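Separin (Saccharomyces cerevisiae, PDB 5U1T) is a caspase-like cysteine protease that cleaves the SCC1 subunit of cohesin at the onset of anaphase and is inactivated by securin during most of the cell cycle. Local coordinates at residues L1045-L1050 / H1160-L1165; R934-W939 / L1039-S1044; L960-S965 / S1064-N1069; Q945-P950 / G954-T959; S1365-P1370 / V1586-P1591. One frame throughout, in Å; residues are numbered along the deposited sequence.

Contacts 1, 3 and 5 are buried, contact 2 is partly covered, and contact 4 lies at the surface. Contacts 1 and 2 both use helix 1036-1054, which packs against strand 1157-1163 in the first and helix 927-946 in the second. Contact 3 brings the next helix, 1062-1072, onto strand 960-962, the neighbour of 1157-1163 in the same sheet. Contact 4 joins helix 927-946 to helix 950-955, which precedes that strand. The chemistry differs with place: an arginine plane against leucine in contact 1, a histidine-lysine pair in contact 2, apolar groups in contact 3, a ring and a backbone bond in contact 4, and a buried polar bond in contact 5, about 22 Å from contact 1 between centres.

Contact 1. Residues L1045-L1050 / H1160-L1165; sequences LSSLTL and HLRLPL
Leu-1048 lies over one face of the Arg-1162 guanidinium, the centre of a helix-on-sheet packing in which helix 1036-1054 runs across strand 1157-1163 at 98°, the short axes coming within 10.2 Å. The leucine CB sits 3.5 Å from Arg-1162 NH2, offset toward the rim of the flat group, and the two side chains meet at about a right angle. Ser-1047 comes from another direction, at the guanidinium edge and near its plane, its OG 3.5 Å from Arg-1162 NH2; this OG also makes a weak hydrogen bond to Ser-1044 O. Two residues earlier on the strand, His-1160 NE2 approaches the same Ser-1047 OG only to 4.5 Å, obliquely to the ring.

The arginine chain bends at chi3 (128°) on its way to the helix, and the edge of the His-1160 ring lies alongside Arg-1162 NE. The histidine is held by a hydrogen bond between ND1 and Ser-1149 OG on the neighbouring strand 1146-1152. Backbone bonds to Leu-960 and Ile-962 anchor the strand on its other flank. On the helix side, Trp-939 of helix 927-946 packs on Leu-1048. Leu-1048 CD1 also reaches the guanidinium, 3.7 Å from Arg-1162 NH1.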
# COMPACT_ATOMS: atom_id res chain seq x y z
N LEU A 1045 -34.15 21.34 -8.51
CA LEU A 1045 -34.78 21.65 -7.23
C LEU A 1045 -34.88 23.15 -7.07
O LEU A 1045 -35.77 23.67 -6.42
CB LEU A 1045 -33.96 21.05 -6.08
CG LEU A 1045 -34.57 20.38 -4.86
CD1 LEU A 1045 -35.46 19.22 -5.27
CD2 LEU A 1045 -33.45 19.89 -3.96
N SER A 1046 -33.93 23.84 -7.67
CA SER A 1046 -33.83 25.27 -7.55
C SER A 1046 -34.85 25.96 -8.45
O SER A 1046 -35.45 26.98 -8.09
CB SER A 1046 -32.40 25.70 -7.88
OG SER A 1046 -32.34 27.08 -8.16
N SER A 1047 -35.06 25.40 -9.63
CA SER A 1047 -36.01 25.98 -10.55
C SER A 1047 -37.44 25.55 -10.18
O SER A 1047 -38.38 26.30 -10.42
CB SER A 1047 -35.68 25.58 -11.98
OG SER A 1047 -36.14 24.27 -12.22
N LEU A 1048 -37.61 24.37 -9.61
CA LEU A 1048 -38.93 23.98 -9.14
C LEU A 1048 -39.38 24.87 -7.98
O LEU A 1048 -40.53 25.30 -7.93
CB LEU A 1048 -38.97 22.52 -8.71
CG LEU A 1048 -40.26 22.09 -8.01
CD1 LEU A 1048 -41.47 22.28 -8.91
CD2 LEU A 1048 -40.18 20.66 -7.57
N THR A 1049 -38.47 25.17 -7.06
CA THR A 1049 -38.81 26.03 -5.94
C THR A 1049 -39.18 27.43 -6.43
O THR A 1049 -40.13 28.04 -5.93
CB THR A 1049 -37.65 26.10 -4.93
OG1 THR A 1049 -37.36 24.77 -4.47
CG2 THR A 1049 -38.00 26.98 -3.72
N LEU A 1050 -38.46 27.93 -7.42
CA LEU A 1050 -38.74 29.25 -7.99
C LEU A 1050 -40.11 29.25 -8.67
O LEU A 1050 -40.89 30.18 -8.54
CB LEU A 1050 -37.66 29.65 -8.98
CG LEU A 1050 -37.86 31.08 -9.45
CD1 LEU A 1050 -37.76 32.03 -8.28
CD2 LEU A 1050 -36.90 31.45 -10.57
N HIS A 1160 -40.41 29.54 -19.20
CA HIS A 1160 -40.07 28.17 -18.83
C HIS A 1160 -41.35 27.50 -18.38
O HIS A 1160 -42.19 28.17 -17.83
CB HIS A 1160 -39.01 28.19 -17.73
CG HIS A 1160 -38.98 26.96 -16.88
ND1 HIS A 1160 -38.42 25.77 -17.30
CD2 HIS A 1160 -39.44 26.73 -15.63
CE1 HIS A 1160 -38.53 24.87 -16.34
NE2 HIS A 1160 -39.15 25.42 -15.32
N LEU A 1161 -41.53 26.21 -18.62
CA LEU A 1161 -42.70 25.57 -18.02
C LEU A 1161 -42.52 24.11 -17.65
O LEU A 1161 -41.74 23.40 -18.27
CB LEU A 1161 -43.92 25.74 -18.94
CG LEU A 1161 -43.90 25.52 -20.44
CD1 LEU A 1161 -43.63 24.06 -20.69
CD2 LEU A 1161 -45.22 25.94 -21.04
N ARG A 1162 -43.23 23.66 -16.61
CA ARG A 1162 -43.04 22.30 -16.10
C ARG A 1162 -44.23 21.44 -16.46
O ARG A 1162 -45.36 21.75 -16.13
CB ARG A 1162 -42.83 22.31 -14.58
CG ARG A 1162 -41.71 23.22 -14.14
CD ARG A 1162 -41.41 23.07 -12.66
NE ARG A 1162 -39.98 22.83 -12.43
CZ ARG A 1162 -39.48 21.63 -12.13
NH1 ARG A 1162 -40.31 20.59 -12.02
NH2 ARG A 1162 -38.16 21.47 -11.95
N LEU A 1163 -43.96 20.34 -17.16
CA LEU A 1163 -45.02 19.45 -17.63
C LEU A 1163 -44.98 18.14 -16.85
O LEU A 1163 -43.98 17.44 -16.87
CB LEU A 1163 -44.87 19.18 -19.13
CG LEU A 1163 -44.60 20.43 -19.98
CD1 LEU A 1163 -44.26 20.06 -21.40
CD2 LEU A 1163 -45.81 21.33 -19.94
N PRO A 1164 -46.07 17.83 -16.15
CA PRO A 1164 -46.18 16.68 -15.24
C PRO A 1164 -46.19 15.28 -15.89
O PRO A 1164 -45.54 14.36 -15.34
CB PRO A 1164 -47.51 16.94 -14.54
CG PRO A 1164 -47.71 18.40 -14.64
CD PRO A 1164 -47.18 18.78 -15.97
N LEU A 1165 -46.92 15.12 -17.00
CA LEU A 1165 -47.04 13.83 -17.71
C LEU A 1165 -47.99 12.86 -16.98
O LEU A 1165 -49.21 12.87 -17.21
CB LEU A 1165 -45.67 13.15 -17.93
CG LEU A 1165 -44.42 13.96 -18.35
CD1 LEU A 1165 -43.31 13.06 -18.86
CD2 LEU A 1165 -44.74 15.05 -19.37

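Contact 2. Residues R934-W939 / L1039-S1044; sequences RVHNMW and LSKISS
His-936 and Lys-1041 meet where helices 927-946 and 1036-1054 pack side by side at 39°, their short axes 11.9 Å apart. From CB, with CG anti to the carbonyl carbon (chi1 -64°), the histidine carries its ring toward the other helix. ND1 comes to 3.8 Å from Lys-1041 NZ. CE1 is the ring atom nearest the lysine, 3.2 Å from Lys-1041 NZ and 3.6 Å from Lys-1041 CE, and the two side chains cross at about a right angle. NE2 is hydrogen-bonded to Glu-1038 one turn back on the lysine's helix, and Ile-1042 CD1 lies 4.5 Å from it. Deeper in, Val-935 CG1 touches Ile-1042 CD1 at 4.0 Å, with Leu-1045, Met-1022 and Leu-1025 also lining the valine. Apolar groups thus fill the inner side and polar ones the rim. Glu-1038, also in a long, weak ion pair with Lys-1041, would partly offset the lysine's charge; the lysine would disfavour and the glutamate favour a protonated ring, so neither state is implied.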
# COMPACT_ATOMS: atom_id res chain seq x y z
N ARG A 934 -29.09 17.90 4.01
CA ARG A 934 -30.08 18.74 4.67
C ARG A 934 -31.08 19.27 3.65
O ARG A 934 -32.29 19.16 3.85
CB ARG A 934 -29.40 19.88 5.42
CG ARG A 934 -30.34 20.88 6.04
CD ARG A 934 -29.60 21.76 7.02
NE ARG A 934 -29.05 20.94 8.09
CZ ARG A 934 -27.90 21.20 8.72
NH1 ARG A 934 -27.47 20.39 9.68
NH2 ARG A 934 -27.20 22.28 8.38
N VAL A 935 -30.55 19.83 2.56
CA VAL A 935 -31.34 20.26 1.42
C VAL A 935 -32.35 19.21 1.01
O VAL A 935 -33.53 19.48 0.96
CB VAL A 935 -30.46 20.62 0.21
CG1 VAL A 935 -31.29 20.68 -1.06
CG2 VAL A 935 -29.75 21.95 0.45
N HIS A 936 -31.89 17.99 0.73
CA HIS A 936 -32.81 16.94 0.32
C HIS A 936 -33.81 16.57 1.43
O HIS A 936 -34.98 16.31 1.17
CB HIS A 936 -32.05 15.69 -0.14
CG HIS A 936 -31.21 15.93 -1.36
ND1 HIS A 936 -31.73 15.88 -2.64
CD2 HIS A 936 -29.90 16.24 -1.50
CE1 HIS A 936 -30.77 16.14 -3.51
NE2 HIS A 936 -29.65 16.37 -2.85
N ASN A 937 -33.35 16.59 2.67
CA ASN A 937 -34.25 16.27 3.77
C ASN A 937 -35.29 17.36 3.95
O ASN A 937 -36.45 17.10 4.28
CB ASN A 937 -33.46 16.09 5.07
CG ASN A 937 -32.80 14.74 5.15
OD1 ASN A 937 -33.30 13.77 4.58
ND2 ASN A 937 -31.69 14.67 5.87
N MET A 938 -34.85 18.59 3.75
CA MET A 938 -35.69 19.76 3.84
C MET A 938 -36.75 19.70 2.72
O MET A 938 -37.93 19.94 2.95
CB MET A 938 -34.83 21.01 3.74
CG MET A 938 -35.57 22.32 3.82
SD MET A 938 -34.35 23.67 3.95
CE MET A 938 -35.36 25.17 3.86
N TRP A 939 -36.31 19.33 1.52
CA TRP A 939 -37.22 19.15 0.41
C TRP A 939 -38.27 18.05 0.66
O TRP A 939 -39.46 18.32 0.49
CB TRP A 939 -36.45 18.84 -0.88
CG TRP A 939 -37.39 18.69 -1.99
CD1 TRP A 939 -37.80 17.52 -2.58
CD2 TRP A 939 -38.14 19.73 -2.61
NE1 TRP A 939 -38.74 17.79 -3.55
CE2 TRP A 939 -38.96 19.14 -3.58
CE3 TRP A 939 -38.17 21.12 -2.44
CZ2 TRP A 939 -39.81 19.88 -4.38
CZ3 TRP A 939 -39.01 21.85 -3.23
CH2 TRP A 939 -39.83 21.24 -4.19
N LEU A 1039 -25.27 18.41 -9.04
CA LEU A 1039 -25.42 19.76 -9.57
C LEU A 1039 -26.68 19.82 -10.41
O LEU A 1039 -27.32 20.83 -10.50
CB LEU A 1039 -24.20 20.17 -10.40
CG LEU A 1039 -24.25 21.56 -11.04
CD1 LEU A 1039 -24.30 22.67 -9.99
CD2 LEU A 1039 -23.09 21.78 -12.02
N SER A 1040 -27.01 18.69 -11.00
CA SER A 1040 -28.18 18.55 -11.83
C SER A 1040 -29.47 18.63 -10.99
O SER A 1040 -30.39 19.41 -11.29
CB SER A 1040 -28.08 17.24 -12.60
OG SER A 1040 -29.33 16.82 -13.11
N LYS A 1041 -29.51 17.82 -9.93
CA LYS A 1041 -30.63 17.77 -9.02
C LYS A 1041 -30.82 19.07 -8.23
O LYS A 1041 -31.94 19.48 -7.97
CB LYS A 1041 -30.46 16.60 -8.06
CG LYS A 1041 -30.45 15.27 -8.76
CD LYS A 1041 -30.70 14.13 -7.79
CE LYS A 1041 -29.89 14.32 -6.51
NZ LYS A 1041 -30.51 13.59 -5.36
N ILE A 1042 -29.73 19.71 -7.87
CA ILE A 1042 -29.82 20.96 -7.16
C ILE A 1042 -30.36 22.04 -8.09
O ILE A 1042 -31.04 22.93 -7.66
CB ILE A 1042 -28.46 21.37 -6.61
CG1 ILE A 1042 -28.09 20.48 -5.46
CG2 ILE A 1042 -28.48 22.79 -6.09
CD1 ILE A 1042 -29.10 20.53 -4.35
N SER A 1043 -30.06 21.93 -9.36
CA SER A 1043 -30.53 22.90 -10.31
C SER A 1043 -32.01 22.74 -10.51
O SER A 1043 -32.72 23.71 -10.57
CB SER A 1043 -29.81 22.74 -11.62
OG SER A 1043 -30.38 21.73 -12.41
N SER A 1044 -32.47 21.52 -10.62
CA SER A 1044 -33.87 21.27 -10.86
C SER A 1044 -34.72 21.58 -9.65
O SER A 1044 -35.84 21.98 -9.75
CB SER A 1044 -34.09 19.85 -11.34
OG SER A 1044 -33.32 18.96 -10.59

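Contact 3. Residues L960-S965 / S1064-N1069; sequences LGIPSS and SSLITN
A helix laid against the outer strand of a sheet brings Leu-1066 of helix 1062-1072 down onto Ile-962 and Pro-963, where strand 960-962 gives way to a loop. The contact is wholly apolar, and the leucine uses its two methyls for two different partners. CD1 meets Ile-962 CG1 at 4.1 Å, the two side chains sliding past each other in opposite directions. CD2 reaches over to Pro-963 CD at 3.8 Å, and here the side chains cross at about a right angle. The helix residue is aimed by a torsion that sets CG anti to its own N (chi1 -166°), which carries the forked end out toward the strand across an 8.2 Å separation of Leu-1066 CA and Ile-962 CA.

The peptide before Pro-963 is cis, where the strand ends, and the proline ring lies beside the same leucine as Ile-962. The turned chain is held by a hydrogen bond from Trp-1288 NE1 to Pro-963 O. Ile-962 is also covered by Leu-1050 and Ser-1054 of helix 1036-1054 and lies beside His-1160 of strand 1157-1163. One turn along the leucine's helix, Asn-1069 ties it to helix 1036-1054 by a hydrogen bond between its ND2 and Ser-1046 OG.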
# COMPACT_ATOMS: atom_id res chain seq x y z
N LEU A 960 -47.13 24.10 -15.08
CA LEU A 960 -46.76 25.30 -14.36
C LEU A 960 -45.82 26.10 -15.20
O LEU A 960 -45.08 25.58 -15.99
CB LEU A 960 -46.07 24.94 -13.07
CG LEU A 960 -46.92 24.46 -11.93
CD1 LEU A 960 -46.00 24.15 -10.78
CD2 LEU A 960 -47.89 25.54 -11.53
N GLY A 961 -45.81 27.40 -14.99
CA GLY A 961 -44.95 28.25 -15.76
C GLY A 961 -44.40 29.44 -15.03
O GLY A 961 -44.77 29.72 -13.93
N ILE A 962 -43.49 30.13 -15.66
CA ILE A 962 -42.82 31.25 -15.06
C ILE A 962 -42.23 32.10 -16.16
O ILE A 962 -41.77 31.58 -17.13
CB ILE A 962 -41.74 30.75 -14.08
CG1 ILE A 962 -40.93 31.88 -13.50
CG2 ILE A 962 -40.82 29.78 -14.74
CD1 ILE A 962 -40.55 31.62 -12.07
N PRO A 963 -42.23 33.41 -16.03
CA PRO A 963 -43.31 34.19 -15.45
C PRO A 963 -44.63 33.98 -16.13
O PRO A 963 -44.74 33.96 -17.32
CB PRO A 963 -42.86 35.60 -15.73
CG PRO A 963 -42.16 35.49 -17.02
CD PRO A 963 -41.56 34.13 -17.11
N SER A 964 -45.64 33.84 -15.32
CA SER A 964 -46.96 33.62 -15.82
C SER A 964 -47.88 34.76 -15.44
O SER A 964 -48.79 35.08 -16.16
CB SER A 964 -47.47 32.31 -15.26
OG SER A 964 -47.41 32.37 -13.86
N SER A 965 -47.60 35.39 -14.32
CA SER A 965 -48.38 36.47 -13.81
C SER A 965 -47.53 37.71 -13.64
O SER A 965 -46.37 37.63 -13.31
CB SER A 965 -49.03 36.05 -12.50
OG SER A 965 -49.79 37.07 -11.91
N SER A 1064 -34.16 38.52 -12.46
CA SER A 1064 -32.80 38.12 -12.17
C SER A 1064 -32.74 36.66 -11.66
O SER A 1064 -31.81 35.93 -11.99
CB SER A 1064 -32.18 39.07 -11.14
OG SER A 1064 -32.72 38.81 -9.86
N SER A 1065 -33.73 36.24 -10.89
CA SER A 1065 -33.75 34.88 -10.36
C SER A 1065 -33.98 33.87 -11.47
O SER A 1065 -33.49 32.75 -11.42
CB SER A 1065 -34.84 34.72 -9.29
OG SER A 1065 -34.78 35.79 -8.36
N LEU A 1066 -34.75 34.29 -12.47
CA LEU A 1066 -35.00 33.44 -13.62
C LEU A 1066 -33.73 33.34 -14.47
O LEU A 1066 -33.40 32.28 -15.01
CB LEU A 1066 -36.18 33.97 -14.45
CG LEU A 1066 -36.70 32.96 -15.47
CD1 LEU A 1066 -37.00 31.65 -14.79
CD2 LEU A 1066 -37.93 33.46 -16.20
N ILE A 1067 -32.99 34.44 -14.57
CA ILE A 1067 -31.73 34.46 -15.30
C ILE A 1067 -30.66 33.56 -14.66
O ILE A 1067 -30.07 32.70 -15.34
CB ILE A 1067 -31.19 35.89 -15.41
CG1 ILE A 1067 -32.11 36.71 -16.31
CG2 ILE A 1067 -29.77 35.88 -15.95
CD1 ILE A 1067 -31.70 38.14 -16.44
N THR A 1068 -30.41 33.74 -13.36
CA THR A 1068 -29.41 32.93 -12.71
C THR A 1068 -29.86 31.48 -12.73
O THR A 1068 -29.04 30.58 -12.85
CB THR A 1068 -29.10 33.39 -11.25
OG1 THR A 1068 -29.96 32.73 -10.32
CG2 THR A 1068 -29.20 34.90 -11.08
N ASN A 1069 -31.15 31.23 -12.75
CA ASN A 1069 -31.60 29.87 -12.81
C ASN A 1069 -31.43 29.25 -14.16
O ASN A 1069 -31.20 28.08 -14.29
CB ASN A 1069 -33.04 29.79 -12.40
CG ASN A 1069 -33.29 28.66 -11.46
OD1 ASN A 1069 -33.47 27.54 -11.89
ND2 ASN A 1069 -33.27 28.93 -10.19

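Contact 4. Residues Q945-P950 / G954-T959; sequences QLEEDP and GMFEST
Phe-956 folds back onto Leu-946 and Glu-947 where two helices join through a tight turn: a type I turn from Leu-946 to Asp-949 leads from helix 927-946 toward the short helix 950-955. The apolar part is made by the ring rim. Phe-956 CZ stands 4.1 Å from Leu-946 CB, which lies at the ring edge, and the two side chains cross at about a right angle. Glu-947 contributes its aliphatic stem, its CG in the ring plane at the edge and 3.7 Å from Phe-956 CD2. Ile-1052 of helix 1036-1054 packs on the phenylalanine as well.

The polar part consists of one backbone bond, Gly-954 N to Pro-950 O at 2.9 Å, the i to i+4 link of helix 950-955. Asp-949 starts that helix as its N-cap, with OD1 accepting from Phe-951 N, while its OD2 accepts from Phe-1010 N and so ties the cap to a neighbouring loop.

The charged group also touches the ring. Glu-947 OE1 lies 3.4 Å from Phe-956 CD2, oblique to the ring, with the carboxylate plane turned 73° from it. Glu-957 OE2 is 6.4 Å from Glu-947 OE1; these like charges at the surface would probably repel each other mildly, while the ring packs on the glutamate's methylenes.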
# COMPACT_ATOMS: atom_id res chain seq x y z
N GLN A 945 -45.43 17.91 3.22
CA GLN A 945 -46.38 18.75 3.96
C GLN A 945 -47.36 19.45 3.03
O GLN A 945 -48.57 19.38 3.21
CB GLN A 945 -45.66 19.80 4.80
CG GLN A 945 -44.84 19.23 5.95
CD GLN A 945 -44.06 20.30 6.72
OE1 GLN A 945 -43.93 21.44 6.27
NE2 GLN A 945 -43.55 19.92 7.88
N LEU A 946 -46.81 20.15 2.04
CA LEU A 946 -47.64 20.87 1.10
C LEU A 946 -48.60 19.90 0.44
O LEU A 946 -49.77 20.21 0.22
CB LEU A 946 -46.79 21.58 0.04
CG LEU A 946 -45.93 22.72 0.59
CD1 LEU A 946 -45.32 23.53 -0.53
CD2 LEU A 946 -46.76 23.58 1.52
N GLU A 947 -48.10 18.70 0.17
CA GLU A 947 -48.80 17.79 -0.71
C GLU A 947 -50.06 17.21 -0.10
O GLU A 947 -50.82 16.54 -0.79
CB GLU A 947 -47.87 16.67 -1.16
CG GLU A 947 -47.94 16.43 -2.64
CD GLU A 947 -46.74 15.69 -3.16
OE1 GLU A 947 -46.38 15.90 -4.35
OE2 GLU A 947 -46.14 14.88 -2.39
N GLU A 948 -50.29 17.45 1.19
CA GLU A 948 -51.50 16.93 1.81
C GLU A 948 -52.53 18.02 1.94
O GLU A 948 -53.58 17.84 2.55
CB GLU A 948 -51.18 16.29 3.16
CG GLU A 948 -50.86 17.24 4.29
CD GLU A 948 -50.09 16.53 5.39
OE1 GLU A 948 -49.27 15.64 5.06
OE2 GLU A 948 -50.31 16.83 6.59
N ASP A 949 -52.21 19.17 1.38
CA ASP A 949 -53.21 20.18 1.08
C ASP A 949 -53.59 20.01 -0.40
O ASP A 949 -52.74 20.15 -1.29
CB ASP A 949 -52.69 21.58 1.38
CG ASP A 949 -53.71 22.68 1.09
OD1 ASP A 949 -54.75 22.40 0.45
OD2 ASP A 949 -53.47 23.84 1.49
N PRO A 950 -54.86 19.69 -0.67
CA PRO A 950 -55.40 19.56 -2.02
C PRO A 950 -54.96 20.68 -2.98
O PRO A 950 -54.66 20.41 -4.15
CB PRO A 950 -56.91 19.61 -1.80
CG PRO A 950 -57.09 19.05 -0.44
CD PRO A 950 -55.88 19.44 0.36
N GLY A 954 -52.72 19.60 -6.12
CA GLY A 954 -53.21 19.84 -7.46
C GLY A 954 -52.24 20.67 -8.27
O GLY A 954 -52.05 20.43 -9.46
N MET A 955 -51.58 21.58 -7.62
CA MET A 955 -50.63 22.40 -8.29
C MET A 955 -49.47 21.60 -8.79
O MET A 955 -48.94 21.90 -9.82
CB MET A 955 -50.14 23.43 -7.31
CG MET A 955 -49.25 24.47 -7.91
SD MET A 955 -48.81 25.55 -6.59
CE MET A 955 -47.88 26.72 -7.50
N PHE A 956 -49.06 20.58 -8.06
CA PHE A 956 -47.92 19.76 -8.49
C PHE A 956 -48.29 18.83 -9.64
O PHE A 956 -47.42 18.26 -10.29
CB PHE A 956 -47.34 18.91 -7.34
CG PHE A 956 -46.87 19.73 -6.16
CD1 PHE A 956 -46.47 21.05 -6.32
CD2 PHE A 956 -46.87 19.19 -4.90
CE1 PHE A 956 -46.06 21.81 -5.23
CE2 PHE A 956 -46.46 19.96 -3.80
CZ PHE A 956 -46.06 21.27 -3.97
N GLU A 957 -49.59 18.70 -9.89
CA GLU A 957 -50.09 17.91 -11.00
C GLU A 957 -50.58 18.79 -12.14
O GLU A 957 -51.44 18.40 -12.94
CB GLU A 957 -51.23 17.02 -10.52
CG GLU A 957 -50.78 15.90 -9.59
CD GLU A 957 -51.95 15.31 -8.83
OE1 GLU A 957 -53.11 15.53 -9.27
OE2 GLU A 957 -51.69 14.65 -7.78
N SER A 958 -50.05 20.00 -12.21
CA SER A 958 -50.48 20.97 -13.20
C SER A 958 -49.29 21.48 -13.94
O SER A 958 -48.20 21.61 -13.36
CB SER A 958 -51.22 22.13 -12.55
OG SER A 958 -52.59 21.84 -12.39
N THR A 959 -49.50 21.73 -15.22
CA THR A 959 -48.62 22.51 -16.03
C THR A 959 -48.38 23.82 -15.36
O THR A 959 -49.28 24.55 -15.08
CB THR A 959 -49.21 22.77 -17.40
OG1 THR A 959 -49.21 21.57 -18.15
CG2 THR A 959 -48.40 23.77 -18.11

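Contact 5. Residues S1365-P1370 / V1586-P1591; sequences SCHLFP and VIYGLP
His-1367 and Tyr-1588 meet through one hydrogen bond between the loop after strand 1353-1362 and strand 1585-1589, antiparallel to strand 1524-1528 in the sheet of the caspase-like protease domain. The strand's backbone also bonds to Arg-1384. The tight part is the bond between His-1367 ND1 and Tyr-1588 OH, 2.6 Å long and nearly straight at 166°. Each group stands at the edge of the other's ring, near its plane, so the rings meet rim to rim, with centroids 5.9 Å apart and planes 29° apart. Setting CG anti to the backbone N (chi1 160°) swings the imidazole out of its turn toward the strand.

The rest is slack, though also buried: the side chain of Val-1586 stays 5.2 Å from the loop and that of Pro-1370 7.4 Å from the strand. Met-1502, Tyr-1504 and Leu-1529 pack on the histidine.

Both polar ends have second partners, though weak ones: His-1367 NE2 with Ala-1500 O, three residues beyond the probable active-site Cys-1497, and Tyr-1588 OH with Arg-1384 NH1. The buried imidazole and phenol thus satisfy each other, and a bond whose proton could sit on either partner joins loop to sheet.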
# COMPACT_ATOMS: atom_id res chain seq x y z
N SER A 1365 -30.10 13.25 -21.27
CA SER A 1365 -31.17 12.32 -20.94
C SER A 1365 -32.26 12.32 -22.02
O SER A 1365 -32.97 11.32 -22.17
CB SER A 1365 -31.79 12.65 -19.59
OG SER A 1365 -32.56 13.83 -19.64
N CYS A 1366 -32.38 13.42 -22.77
CA CYS A 1366 -33.43 13.52 -23.78
C CYS A 1366 -32.94 13.30 -25.21
O CYS A 1366 -33.73 13.30 -26.14
CB CYS A 1366 -34.11 14.89 -23.69
SG CYS A 1366 -35.01 15.20 -22.15
N HIS A 1367 -31.64 13.12 -25.38
CA HIS A 1367 -31.06 12.98 -26.70
C HIS A 1367 -31.66 11.87 -27.58
O HIS A 1367 -31.86 12.07 -28.78
CB HIS A 1367 -29.57 12.73 -26.58
CG HIS A 1367 -28.97 12.11 -27.79
ND1 HIS A 1367 -28.42 12.86 -28.81
CD2 HIS A 1367 -28.84 10.81 -28.16
CE1 HIS A 1367 -27.97 12.04 -29.75
NE2 HIS A 1367 -28.21 10.80 -29.38
N LEU A 1368 -31.93 10.71 -26.99
CA LEU A 1368 -32.39 9.57 -27.77
C LEU A 1368 -33.71 9.80 -28.48
O LEU A 1368 -33.94 9.22 -29.54
CB LEU A 1368 -32.53 8.31 -26.90
CG LEU A 1368 -33.57 8.25 -25.76
CD1 LEU A 1368 -33.88 6.79 -25.37
CD2 LEU A 1368 -33.10 9.05 -24.54
N PHE A 1369 -34.58 10.63 -27.92
CA PHE A 1369 -35.89 10.86 -28.55
C PHE A 1369 -35.75 11.66 -29.84
O PHE A 1369 -35.06 12.68 -29.88
CB PHE A 1369 -36.85 11.58 -27.59
CG PHE A 1369 -37.42 10.69 -26.52
CD1 PHE A 1369 -38.47 9.83 -26.80
CD2 PHE A 1369 -36.89 10.71 -25.22
CE1 PHE A 1369 -39.00 8.99 -25.80
CE2 PHE A 1369 -37.41 9.87 -24.22
CZ PHE A 1369 -38.47 9.01 -24.52
N PRO A 1370 -36.40 11.20 -30.90
CA PRO A 1370 -36.41 11.92 -32.17
C PRO A 1370 -37.40 13.08 -32.13
O PRO A 1370 -38.42 13.05 -32.82
CB PRO A 1370 -36.84 10.86 -33.18
CG PRO A 1370 -37.70 9.93 -32.37
CD PRO A 1370 -37.14 9.93 -30.98
N VAL A 1586 -30.27 13.33 -37.48
CA VAL A 1586 -30.32 14.47 -36.55
C VAL A 1586 -29.10 15.38 -36.79
O VAL A 1586 -28.07 14.91 -37.25
CB VAL A 1586 -30.37 13.98 -35.07
CG1 VAL A 1586 -29.19 13.06 -34.75
CG2 VAL A 1586 -30.46 15.15 -34.11
N ILE A 1587 -29.22 16.68 -36.50
CA ILE A 1587 -28.13 17.64 -36.65
C ILE A 1587 -27.75 18.32 -35.33
O ILE A 1587 -28.61 18.74 -34.58
CB ILE A 1587 -28.48 18.77 -37.62
CG1 ILE A 1587 -29.00 18.24 -38.95
CG2 ILE A 1587 -27.29 19.66 -37.85
CD1 ILE A 1587 -29.74 19.32 -39.77
N TYR A 1588 -26.45 18.43 -35.05
CA TYR A 1588 -25.99 19.26 -33.94
C TYR A 1588 -25.14 20.42 -34.48
O TYR A 1588 -24.43 20.26 -35.47
CB TYR A 1588 -25.19 18.43 -32.93
CG TYR A 1588 -26.03 17.63 -31.94
CD1 TYR A 1588 -26.62 16.44 -32.32
CD2 TYR A 1588 -26.19 18.06 -30.63
CE1 TYR A 1588 -27.35 15.69 -31.43
CE2 TYR A 1588 -26.93 17.32 -29.73
CZ TYR A 1588 -27.51 16.14 -30.14
OH TYR A 1588 -28.26 15.38 -29.27
N GLY A 1589 -25.23 21.59 -33.83
CA GLY A 1589 -24.45 22.75 -34.24
C GLY A 1589 -25.29 23.82 -34.92
O GLY A 1589 -26.43 24.07 -34.53
N LEU A 1590 -24.72 24.45 -35.94
CA LEU A 1590 -25.39 25.55 -36.65
C LEU A 1590 -25.92 25.14 -38.03
O LEU A 1590 -25.32 24.31 -38.71
CB LEU A 1590 -24.43 26.74 -36.79
CG LEU A 1590 -23.78 27.19 -35.49
CD1 LEU A 1590 -23.00 28.48 -35.69
CD2 LEU A 1590 -24.84 27.35 -34.41
N PRO A 1591 -27.04 25.73 -38.47
CA PRO A 1591 -27.49 25.36 -39.81
C PRO A 1591 -26.55 25.92 -40.89
O PRO A 1591 -26.07 27.06 -40.80
CB PRO A 1591 -28.89 25.97 -39.88
CG PRO A 1591 -28.82 27.14 -38.96
CD PRO A 1591 -27.90 26.74 -37.85